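Acyl-coa oxidase (Arabidopsis thaliana, PDB 1W07) catalyses the FAD-dependent desaturation of long- and medium-chain acyl-CoAs to 2-trans-enoyl-CoAs in peroxisomes, passing the electrons to oxygen and forming hydrogen peroxide. Local coordinates at residues L296-C301 against D611-S616; A303-A308 against G619-N624; E394-K397 against G403-W406. The protein carries 1 engineered substitution. One frame throughout, in Å; residues are numbered along the deposited sequence.

Contact 1 of 3, residues L296-C301 against D611-S616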
loop_
_atom_site.group_PDB
_atom_site.type_symbol
_atom_site.label_atom_id
_atom_site.label_comp_id
_atom_site.label_asym_id
_atom_site.label_seq_id
_atom_site.Cartn_x
_atom_site.Cartn_y
_atom_site.Cartn_z
ATOM N N LEU B 296 2.755 -12.537 5.265
ATOM C CA LEU B 296 3.235 -11.560 6.235
ATOM C C LEU B 296 4.619 -11.906 6.742
ATOM O O LEU B 296 5.490 -11.035 6.806
ATOM C CB LEU B 296 2.253 -11.418 7.406
ATOM C CG LEU B 296 2.575 -10.342 8.447
ATOM C CD1 LEU B 296 2.781 -8.997 7.761
ATOM C CD2 LEU B 296 1.448 -10.250 9.477
ATOM N N SER B 297 4.826 -13.171 7.097
ATOM C CA SER B 297 6.126 -13.633 7.585
ATOM C C SER B 297 7.217 -13.404 6.539
ATOM O O SER B 297 8.362 -13.130 6.897
ATOM C CB SER B 297 6.078 -15.126 7.930
ATOM O OG SER B 297 5.790 -15.932 6.790
ATOM N N ARG B 298 6.888 -13.508 5.249
ATOM C CA ARG B 298 7.920 -13.308 4.229
ATOM C C ARG B 298 8.376 -11.857 4.284
ATOM O O ARG B 298 9.583 -11.581 4.321
ATOM C CB ARG B 298 7.399 -13.617 2.823
ATOM C CG ARG B 298 7.123 -15.097 2.546
ATOM C CD ARG B 298 6.395 -15.298 1.201
ATOM N NE ARG B 298 7.243 -14.965 0.063
ATOM C CZ ARG B 298 6.939 -15.217 -1.207
ATOM N NH1 ARG B 298 5.782 -15.788 -1.526
ATOM N NH2 ARG B 298 7.816 -14.940 -2.170
ATOM N N ALA B 299 7.410 -10.931 4.291
ATOM C CA ALA B 299 7.716 -9.512 4.326
ATOM C C ALA B 299 8.486 -9.138 5.588
ATOM O O ALA B 299 9.485 -8.428 5.517
ATOM C CB ALA B 299 6.409 -8.680 4.217
ATOM N N VAL B 300 8.026 -9.619 6.739
ATOM C CA VAL B 300 8.682 -9.341 8.029
ATOM C C VAL B 300 10.121 -9.907 8.063
ATOM O O VAL B 300 11.025 -9.286 8.632
ATOM C CB VAL B 300 7.862 -9.945 9.204
ATOM C CG1 VAL B 300 8.678 -9.934 10.512
ATOM C CG2 VAL B 300 6.548 -9.150 9.362
ATOM N N CYS B 301 10.327 -11.077 7.465
ATOM C CA CYS B 301 11.655 -11.685 7.433
ATOM C C CYS B 301 12.595 -10.741 6.677
ATOM O O CYS B 301 13.709 -10.472 7.117
ATOM C CB CYS B 301 11.579 -13.034 6.720
ATOM S SG CYS B 301 13.151 -13.929 6.522
ATOM N N ASP B 611 16.549 -18.536 0.207
ATOM C CA ASP B 611 16.727 -17.257 -0.469
ATOM C C ASP B 611 15.952 -17.280 -1.776
ATOM O O ASP B 611 15.433 -16.252 -2.230
ATOM C CB ASP B 611 18.202 -16.996 -0.763
ATOM C CG ASP B 611 18.942 -16.413 0.426
ATOM O OD1 ASP B 611 18.283 -15.922 1.366
ATOM O OD2 ASP B 611 20.184 -16.435 0.404
ATOM N N HIS B 612 15.880 -18.458 -2.392
ATOM C CA HIS B 612 15.154 -18.596 -3.647
ATOM C C HIS B 612 13.687 -18.223 -3.457
ATOM O O HIS B 612 13.118 -17.505 -4.278
ATOM C CB HIS B 612 15.259 -20.029 -4.181
ATOM C CG HIS B 612 14.405 -20.296 -5.380
ATOM N ND1 HIS B 612 13.064 -20.598 -5.283
ATOM C CD2 HIS B 612 14.694 -20.287 -6.703
ATOM C CE1 HIS B 612 12.563 -20.765 -6.494
ATOM N NE2 HIS B 612 13.531 -20.580 -7.374
ATOM N N TYR B 613 13.080 -18.701 -2.371
ATOM C CA TYR B 613 11.667 -18.417 -2.111
ATOM C C TYR B 613 11.445 -16.947 -1.754
ATOM O O TYR B 613 10.508 -16.309 -2.248
ATOM C CB TYR B 613 11.143 -19.292 -0.977
ATOM C CG TYR B 613 9.661 -19.131 -0.724
ATOM C CD1 TYR B 613 8.726 -19.492 -1.696
ATOM C CD2 TYR B 613 9.194 -18.618 0.485
ATOM C CE1 TYR B 613 7.366 -19.352 -1.465
ATOM C CE2 TYR B 613 7.845 -18.474 0.725
ATOM C CZ TYR B 613 6.937 -18.844 -0.246
ATOM O OH TYR B 613 5.606 -18.748 0.042
ATOM N N LEU B 614 12.306 -16.415 -0.891
ATOM C CA LEU B 614 12.205 -15.024 -0.473
ATOM C C LEU B 614 12.434 -14.088 -1.639
ATOM O O LEU B 614 11.831 -13.013 -1.698
ATOM C CB LEU B 614 13.214 -14.704 0.636
ATOM C CG LEU B 614 12.808 -14.955 2.097
ATOM C CD1 LEU B 614 13.917 -14.475 3.032
ATOM C CD2 LEU B 614 11.513 -14.221 2.399
ATOM N N ASN B 615 13.330 -14.489 -2.543
ATOM C CA ASN B 615 13.648 -13.703 -3.740
ATOM C C ASN B 615 13.886 -12.242 -3.372
ATOM O O ASN B 615 13.308 -11.343 -3.979
ATOM C CB ASN B 615 12.483 -13.808 -4.722
ATOM C CG ASN B 615 12.851 -13.355 -6.114
ATOM O OD1 ASN B 615 13.904 -13.721 -6.636
ATOM N ND2 ASN B 615 11.972 -12.584 -6.738
ATOM N N SER B 616 14.755 -12.029 -2.387
ATOM C CA SER B 616 15.042 -10.699 -1.873
ATOM C C SER B 616 16.503 -10.458 -1.589
ATOM O O SER B 616 17.136 -11.209 -0.848
ATOM C CB SER B 616 14.276 -10.480 -0.571
ATOM O OG SER B 616 14.672 -9.269 0.050
HETATM O O HOH W 1 9.306 -12.697 -0.696
#
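Arg298 and Leu614 mark the closest approach of the two backbones, with 6.6 Å between their CA atoms. On one side lies the middle of helix 278-309, and on the other the short helix 611-614, which ends as Asn615 turns to a positive phi of 47°. Arg298 runs its side chain across that of Tyr613 at roughly a right angle. Its bend at chi3 (68°) lays the guanidinium over one face of the ring as a cation-pi pair, CZ standing 4.1 Å from the ring centroid and displaced toward the rim. The aliphatic part shares in this packing, Arg298 CD meeting Tyr613 CE2 at 3.5 Å. The contact thus joins a helix of the C-alpha1 domain to the C-terminal helical region of the oxidase, far apart in sequence. Arg298 NH2 lies 3.0 Å from Tyr613 O and makes a weak bond to a water, which in turn donates to Leu614 O at 2.7 Å; the strongest partner of this NH2 is Asp94, in a salt bridge. Leu614 spreads its two methyls along helix 278-309. Leu614 CD2 rests 3.8 Å from Arg298 O, while its CD1 is 3.6 Å from Cys301 SG.

Contact 2 of 3, residues A303-A308 against G619-N624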
loop_
_atom_site.group_PDB
_atom_site.type_symbol
_atom_site.label_atom_id
_atom_site.label_comp_id
_atom_site.label_asym_id
_atom_site.label_seq_id
_atom_site.Cartn_x
_atom_site.Cartn_y
_atom_site.Cartn_z
ATOM N N ALA B 303 12.227 -7.374 6.006
ATOM C CA ALA B 303 12.431 -6.118 6.703
ATOM C C ALA B 303 13.255 -6.303 7.966
ATOM O O ALA B 303 14.095 -5.447 8.282
ATOM C CB ALA B 303 11.073 -5.454 7.025
ATOM N N THR B 304 13.064 -7.416 8.680
ATOM C CA THR B 304 13.835 -7.659 9.906
ATOM C C THR B 304 15.323 -7.835 9.596
ATOM O O THR B 304 16.171 -7.209 10.231
ATOM C CB THR B 304 13.295 -8.908 10.701
ATOM O OG1 THR B 304 11.941 -8.673 11.099
ATOM C CG2 THR B 304 14.119 -9.139 11.958
ATOM N N ARG B 305 15.656 -8.669 8.614
ATOM C CA ARG B 305 17.062 -8.863 8.283
ATOM C C ARG B 305 17.675 -7.570 7.758
ATOM O O ARG B 305 18.750 -7.161 8.205
ATOM C CB ARG B 305 17.215 -9.995 7.257
ATOM C CG ARG B 305 16.865 -11.375 7.810
ATOM C CD ARG B 305 16.984 -12.444 6.738
ATOM N NE ARG B 305 16.816 -13.785 7.288
ATOM C CZ ARG B 305 16.582 -14.870 6.564
ATOM N NH1 ARG B 305 16.443 -16.044 7.162
ATOM N NH2 ARG B 305 16.477 -14.780 5.248
ATOM N N TYR B 306 17.002 -6.908 6.819
ATOM C CA TYR B 306 17.561 -5.661 6.320
ATOM C C TYR B 306 17.712 -4.611 7.426
ATOM O O TYR B 306 18.637 -3.801 7.386
ATOM C CB TYR B 306 16.703 -5.090 5.202
ATOM C CG TYR B 306 17.303 -3.844 4.601
ATOM C CD1 TYR B 306 18.478 -3.909 3.847
ATOM C CD2 TYR B 306 16.711 -2.596 4.793
ATOM C CE1 TYR B 306 19.041 -2.760 3.298
ATOM C CE2 TYR B 306 17.270 -1.443 4.250
ATOM C CZ TYR B 306 18.429 -1.531 3.506
ATOM O OH TYR B 306 18.974 -0.387 2.969
ATOM N N SER B 307 16.802 -4.609 8.400
ATOM C CA SER B 307 16.859 -3.635 9.499
ATOM C C SER B 307 18.082 -3.876 10.381
ATOM O O SER B 307 18.591 -2.957 11.018
ATOM C CB SER B 307 15.599 -3.710 10.362
ATOM O OG SER B 307 14.447 -3.273 9.653
ATOM N N ALA B 308 18.538 -5.120 10.416
ATOM C CA ALA B 308 19.706 -5.492 11.209
ATOM C C ALA B 308 20.990 -5.191 10.439
ATOM O O ALA B 308 22.050 -4.997 11.035
ATOM C CB ALA B 308 19.646 -6.968 11.565
ATOM N N GLY B 619 16.754 -9.067 1.995
ATOM C CA GLY B 619 16.473 -10.079 2.989
ATOM C C GLY B 619 17.275 -11.359 2.933
ATOM O O GLY B 619 16.893 -12.354 3.545
ATOM N N ARG B 620 18.384 -11.339 2.203
ATOM C CA ARG B 620 19.231 -12.511 2.072
ATOM C C ARG B 620 19.602 -13.042 3.441
ATOM O O ARG B 620 19.888 -12.281 4.363
ATOM C CB ARG B 620 20.529 -12.178 1.328
ATOM C CG ARG B 620 20.416 -11.924 -0.159
ATOM C CD ARG B 620 21.810 -11.551 -0.689
ATOM N NE ARG B 620 22.771 -12.623 -0.453
ATOM C CZ ARG B 620 22.933 -13.671 -1.258
ATOM N NH1 ARG B 620 22.205 -13.785 -2.363
ATOM N NH2 ARG B 620 23.795 -14.632 -0.940
ATOM N N TYR B 621 19.630 -14.361 3.558
ATOM C CA TYR B 621 19.997 -15.027 4.797
ATOM C C TYR B 621 21.351 -14.539 5.323
ATOM O O TYR B 621 21.503 -14.265 6.521
ATOM C CB TYR B 621 20.063 -16.542 4.565
ATOM C CG TYR B 621 20.506 -17.336 5.775
ATOM C CD1 TYR B 621 19.577 -17.772 6.720
ATOM C CD2 TYR B 621 21.859 -17.605 6.009
ATOM C CE1 TYR B 621 19.983 -18.458 7.871
ATOM C CE2 TYR B 621 22.272 -18.292 7.157
ATOM C CZ TYR B 621 21.332 -18.710 8.083
ATOM O OH TYR B 621 21.742 -19.365 9.230
ATOM N N ASP B 622 22.341 -14.422 4.439
ATOM C CA ASP B 622 23.676 -14.015 4.878
ATOM C C ASP B 622 23.906 -12.524 5.074
ATOM O O ASP B 622 25.006 -12.110 5.442
ATOM C CB ASP B 622 24.743 -14.578 3.929
ATOM C CG ASP B 622 24.617 -14.041 2.513
ATOM O OD1 ASP B 622 23.992 -12.974 2.322
ATOM O OD2 ASP B 622 25.161 -14.677 1.585
ATOM N N GLY B 623 22.875 -11.716 4.831
ATOM C CA GLY B 623 23.009 -10.285 5.000
ATOM C C GLY B 623 23.992 -9.584 4.078
ATOM O O GLY B 623 24.389 -8.456 4.362
ATOM N N ASN B 624 24.385 -10.228 2.977
ATOM C CA ASN B 624 25.330 -9.636 2.021
ATOM C C ASN B 624 24.530 -8.791 1.016
ATOM O O ASN B 624 24.499 -9.059 -0.177
ATOM C CB ASN B 624 26.108 -10.775 1.323
ATOM C CG ASN B 624 27.330 -10.279 0.565
ATOM O OD1 ASN B 624 27.973 -9.316 0.975
ATOM N ND2 ASN B 624 27.667 -10.953 -0.530
#
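Arg305 donates through NH2 to the carbonyl oxygen of Gly619, a 3.0 Å bond with an N-H...O angle of 167°. The oxygen lies in the guanidinium plane, and the nitrogen meets it nearly in line with the carbonyl bond. An extended chain from CG to NE carries the group from helix 278-309 out to the loop, and on the way Arg305 CD passes 3.2 Å from Gly619 O as well. Over one guanidinium face sits the backbone of Tyr621, its CA 3.6 Å from Arg305 NH2, while CD1 of its ring reaches 3.6 Å from Arg305 NH1 with the ring almost perpendicular to the guanidinium. NH1 forms a salt bridge with Asp605, so two different nitrogens of this buried cation are engaged, one by a carbonyl and one by a carboxylate.

Behind this first shell the loop is internally bonded. A type I turn runs from Arg620 to Gly623, and Arg620 forms a side-on salt bridge with Asp622, NE bonding OD1 and NH2 lying 2.9 Å from OD2. Asp622 OD1 also accepts from Asn624 N, closing an Asx turn. Asp611 OD1 accepts a hydrogen bond from Tyr621 N, and Arg11 donates to Tyr621 O and makes a cation-pi contact with its ring. Ala303, Thr304 and Ser307 pack against Leu334 of helix 328-363, whose FAD-binding Gln330 is bonded to Ser307 OG, Thr304 and Ala308 pack against helix 600-605, and Tyr306 and Arg620 touch helix 625-635.

Contact 3 of 3, residues E394-K397 against G403-W406. With FAD (flavin-adenine dinucleotide), chain C.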
loop_
_atom_site.group_PDB
_atom_site.type_symbol
_atom_site.label_atom_id
_atom_site.label_comp_id
_atom_site.label_asym_id
_atom_site.label_seq_id
_atom_site.Cartn_x
_atom_site.Cartn_y
_atom_site.Cartn_z
ATOM N N GLU B 394 4.122 -1.834 4.566
ATOM C CA GLU B 394 4.845 -1.157 5.639
ATOM C C GLU B 394 6.264 -1.727 5.744
ATOM O O GLU B 394 7.218 -1.006 6.074
ATOM C CB GLU B 394 4.113 -1.340 6.960
ATOM C CG GLU B 394 4.810 -0.718 8.166
ATOM C CD GLU B 394 4.895 0.821 8.136
ATOM O OE1 GLU B 394 5.528 1.369 9.056
ATOM O OE2 GLU B 394 4.345 1.479 7.227
ATOM N N CYS B 395 6.421 -3.014 5.452
ATOM C CA CYS B 395 7.750 -3.608 5.513
ATOM C C CYS B 395 8.586 -3.019 4.397
ATOM O O CYS B 395 9.801 -2.885 4.537
ATOM C CB CYS B 395 7.681 -5.130 5.380
ATOM S SG CYS B 395 7.120 -5.983 6.872
ATOM N N ARG B 396 7.940 -2.659 3.287
ATOM C CA ARG B 396 8.688 -2.080 2.186
ATOM C C ARG B 396 9.216 -0.706 2.616
ATOM O O ARG B 396 10.386 -0.391 2.389
ATOM C CB ARG B 396 7.815 -1.978 0.930
ATOM C CG ARG B 396 8.596 -1.610 -0.335
ATOM C CD ARG B 396 7.652 -1.257 -1.463
ATOM N NE ARG B 396 6.896 -0.059 -1.110
ATOM C CZ ARG B 396 7.427 1.156 -1.016
ATOM N NH1 ARG B 396 8.716 1.357 -1.283
ATOM N NH2 ARG B 396 6.678 2.166 -0.616
ATOM N N LYS B 397 8.371 0.099 3.265
ATOM C CA LYS B 397 8.783 1.420 3.721
ATOM C C LYS B 397 9.880 1.305 4.780
ATOM O O LYS B 397 10.738 2.186 4.908
ATOM C CB LYS B 397 7.592 2.190 4.308
ATOM C CG LYS B 397 6.517 2.568 3.284
ATOM C CD LYS B 397 5.673 3.732 3.809
ATOM C CE LYS B 397 4.650 4.195 2.771
ATOM N NZ LYS B 397 3.567 3.195 2.554
ATOM N N GLY B 403 14.032 -0.353 -0.579
ATOM C CA GLY B 403 12.845 -1.183 -0.588
ATOM C C GLY B 403 11.999 -0.916 -1.843
ATOM O O GLY B 403 11.114 -1.713 -2.179
ATOM N N TYR B 404 12.257 0.188 -2.543
ATOM C CA TYR B 404 11.507 0.539 -3.745
ATOM C C TYR B 404 11.965 -0.273 -4.968
ATOM O O TYR B 404 11.269 -0.348 -5.987
ATOM C CB TYR B 404 11.645 2.043 -4.007
ATOM C CG TYR B 404 10.702 2.597 -5.070
ATOM C CD1 TYR B 404 9.314 2.460 -4.960
ATOM C CD2 TYR B 404 11.204 3.264 -6.183
ATOM C CE1 TYR B 404 8.457 2.969 -5.941
ATOM C CE2 TYR B 404 10.368 3.782 -7.152
ATOM C CZ TYR B 404 9.005 3.640 -7.039
ATOM O OH TYR B 404 8.209 4.209 -8.016
ATOM N N LEU B 405 13.139 -0.884 -4.869
ATOM C CA LEU B 405 13.654 -1.714 -5.954
ATOM C C LEU B 405 12.948 -3.058 -6.003
ATOM O O LEU B 405 12.784 -3.720 -4.977
ATOM C CB LEU B 405 15.153 -1.963 -5.780
ATOM C CG LEU B 405 16.096 -0.898 -6.351
ATOM C CD1 LEU B 405 17.533 -1.169 -5.907
ATOM C CD2 LEU B 405 15.967 -0.910 -7.865
ATOM N N TRP B 406 12.546 -3.481 -7.193
ATOM C CA TRP B 406 11.879 -4.764 -7.342
ATOM C C TRP B 406 12.656 -5.931 -6.697
ATOM O O TRP B 406 12.049 -6.828 -6.106
ATOM C CB TRP B 406 11.681 -5.077 -8.823
ATOM C CG TRP B 406 10.738 -6.206 -9.050
ATOM C CD1 TRP B 406 9.384 -6.121 -9.129
ATOM C CD2 TRP B 406 11.069 -7.591 -9.213
ATOM N NE1 TRP B 406 8.845 -7.363 -9.334
ATOM C CE2 TRP B 406 9.855 -8.287 -9.388
ATOM C CE3 TRP B 406 12.275 -8.315 -9.228
ATOM C CZ2 TRP B 406 9.804 -9.678 -9.572
ATOM C CZ3 TRP B 406 12.219 -9.706 -9.413
ATOM C CH2 TRP B 406 10.990 -10.366 -9.583
HETATM P PA FAD C . 17.182 5.147 5.742
HETATM O O1A FAD C . 17.421 6.526 6.224
HETATM O O2A FAD C . 18.326 4.209 5.671
HETATM O O5B FAD C . 16.001 4.500 6.623
HETATM C C5B FAD C . 15.680 3.108 6.541
HETATM C C4B FAD C . 14.781 2.714 7.717
HETATM O O4B FAD C . 15.462 3.138 8.917
HETATM C C3B FAD C . 13.460 3.487 7.677
HETATM O O3B FAD C . 12.453 2.757 8.383
HETATM C C2B FAD C . 13.822 4.769 8.424
HETATM O O2B FAD C . 12.647 5.328 9.017
HETATM C C1B FAD C . 14.679 4.169 9.542
HETATM N N9A FAD C . 15.567 5.188 10.141
HETATM C C8A FAD C . 16.676 5.682 9.586
HETATM N N7A FAD C . 17.239 6.561 10.411
HETATM C C5A FAD C . 16.488 6.621 11.508
HETATM C C6A FAD C . 16.585 7.347 12.687
HETATM N N6A FAD C . 17.610 8.166 12.897
HETATM N N1A FAD C . 15.602 7.165 13.669
HETATM C C2A FAD C . 14.557 6.260 13.442
HETATM N N3A FAD C . 14.497 5.591 12.303
HETATM C C4A FAD C . 15.424 5.747 11.344
HETATM N N1 FAD C . 19.016 10.712 -4.127
HETATM C C2 FAD C . 19.808 11.631 -4.826
HETATM O O2 FAD C . 20.891 11.985 -4.367
HETATM N N3 FAD C . 19.369 12.097 -6.073
HETATM C C4 FAD C . 18.161 11.638 -6.616
HETATM O O4 FAD C . 17.789 12.048 -7.713
HETATM C C4X FAD C . 17.384 10.724 -5.914
HETATM N N5 FAD C . 16.207 10.210 -6.477
HETATM C C5X FAD C . 15.434 9.264 -5.793
HETATM C C6 FAD C . 14.346 8.663 -6.418
HETATM C C7 FAD C . 13.675 7.612 -5.794
HETATM C C7M FAD C . 12.512 6.936 -6.524
HETATM C C8 FAD C . 14.089 7.169 -4.537
HETATM C C8M FAD C . 13.405 5.986 -3.842
HETATM C C9 FAD C . 15.166 7.786 -3.909
HETATM C C9A FAD C . 15.845 8.833 -4.530
HETATM N N10 FAD C . 16.992 9.386 -3.944
HETATM C C10 FAD C . 17.805 10.267 -4.671
HETATM C "C1'" FAD C . 17.412 8.982 -2.581
HETATM C "C2'" FAD C . 16.493 9.668 -1.564
HETATM O "O2'" FAD C . 16.473 11.077 -1.813
HETATM C "C3'" FAD C . 16.872 9.432 -0.099
HETATM O "O3'" FAD C . 18.221 9.852 0.129
HETATM C "C4'" FAD C . 16.725 7.967 0.318
HETATM O "O4'" FAD C . 15.535 7.391 -0.224
HETATM C "C5'" FAD C . 16.685 7.866 1.843
HETATM O "O5'" FAD C . 16.301 6.545 2.223
HETATM P P FAD C . 17.331 5.563 2.968
HETATM O O1P FAD C . 17.470 4.352 2.129
HETATM O O2P FAD C . 18.549 6.323 3.329
HETATM O O3P FAD C . 16.491 5.198 4.290
#
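Gly403 presses so closely against Arg396 that a side chain could not be accommodated: a CB on the glycine would fall 2.4 Å from Arg396 O, a clash. The CA atoms of the two residues are 5.1 Å apart. This is the tight return of the chain after helix 370-398 in the C-alpha1 domain of the acyl-CoA oxidase fold, where the loop following the helix, with Gly400 and Gly401, lines the FAD pocket. Arg396 flanks the returning loop with its aliphatic part, CG lying 3.1 Å from Gly403 O.

With CG anti to the backbone N (chi1 -170°) and the chain bent further out at chi3, the guanidinium ends alongside Tyr404, the two side chains pointing the same way. Arg396 NH1 comes to the edge of the Tyr404 ring, 3.9 Å from CD1, with the two planes 72° apart, and it lies 3.8 Å from Tyr404 CA. The charge itself is met elsewhere, NH2 forming a salt bridge with Glu393, which Lys397 NZ also reaches. Replacing Arg396 with alanine is likely to strip the Gly403 carbonyl and the edge of the Tyr404 ring of their flanking contact, and to leave Glu393 with one cation fewer.

The dimer interface completes the site: Val418 of the second subunit packs on Arg396, Tyr404 OH is hydrogen-bonded to Ala415 O of that subunit, which ties the hydroxyl end of the ring to it, and the same subunit supplies Ser144, Thr422 and Asp426 to the FAD, alongside Arg310 and Gln330 of this chain. On the flavin, the methyl carbon C7M approaches the Tyr404 ring obliquely, 3.9 Å from Tyr404 CE2.

In the fold
The three contacts lie on the same side of the chain's centre, with contact 1 about 10 Å from contact 2, 12 Å from contact 3, and contacts 2 and 3 about 13 Å apart, centre to centre. Contacts 1 and 2 follow each other along helix 278-309 and take their partners in the same order from 611-616 and 619-624, so their segments cross in sequence; contact 3 is nested inside both long loops. Cys395 packs on Ala299, Val300 and Ala303, and Asn615 touches Trp406. The C-terminal segments pack on one side of helix 278-309, while Ala299 and Ala303, pointing away from them, meet helix 370-398, which leads into the FAD pocket at the dimer interface.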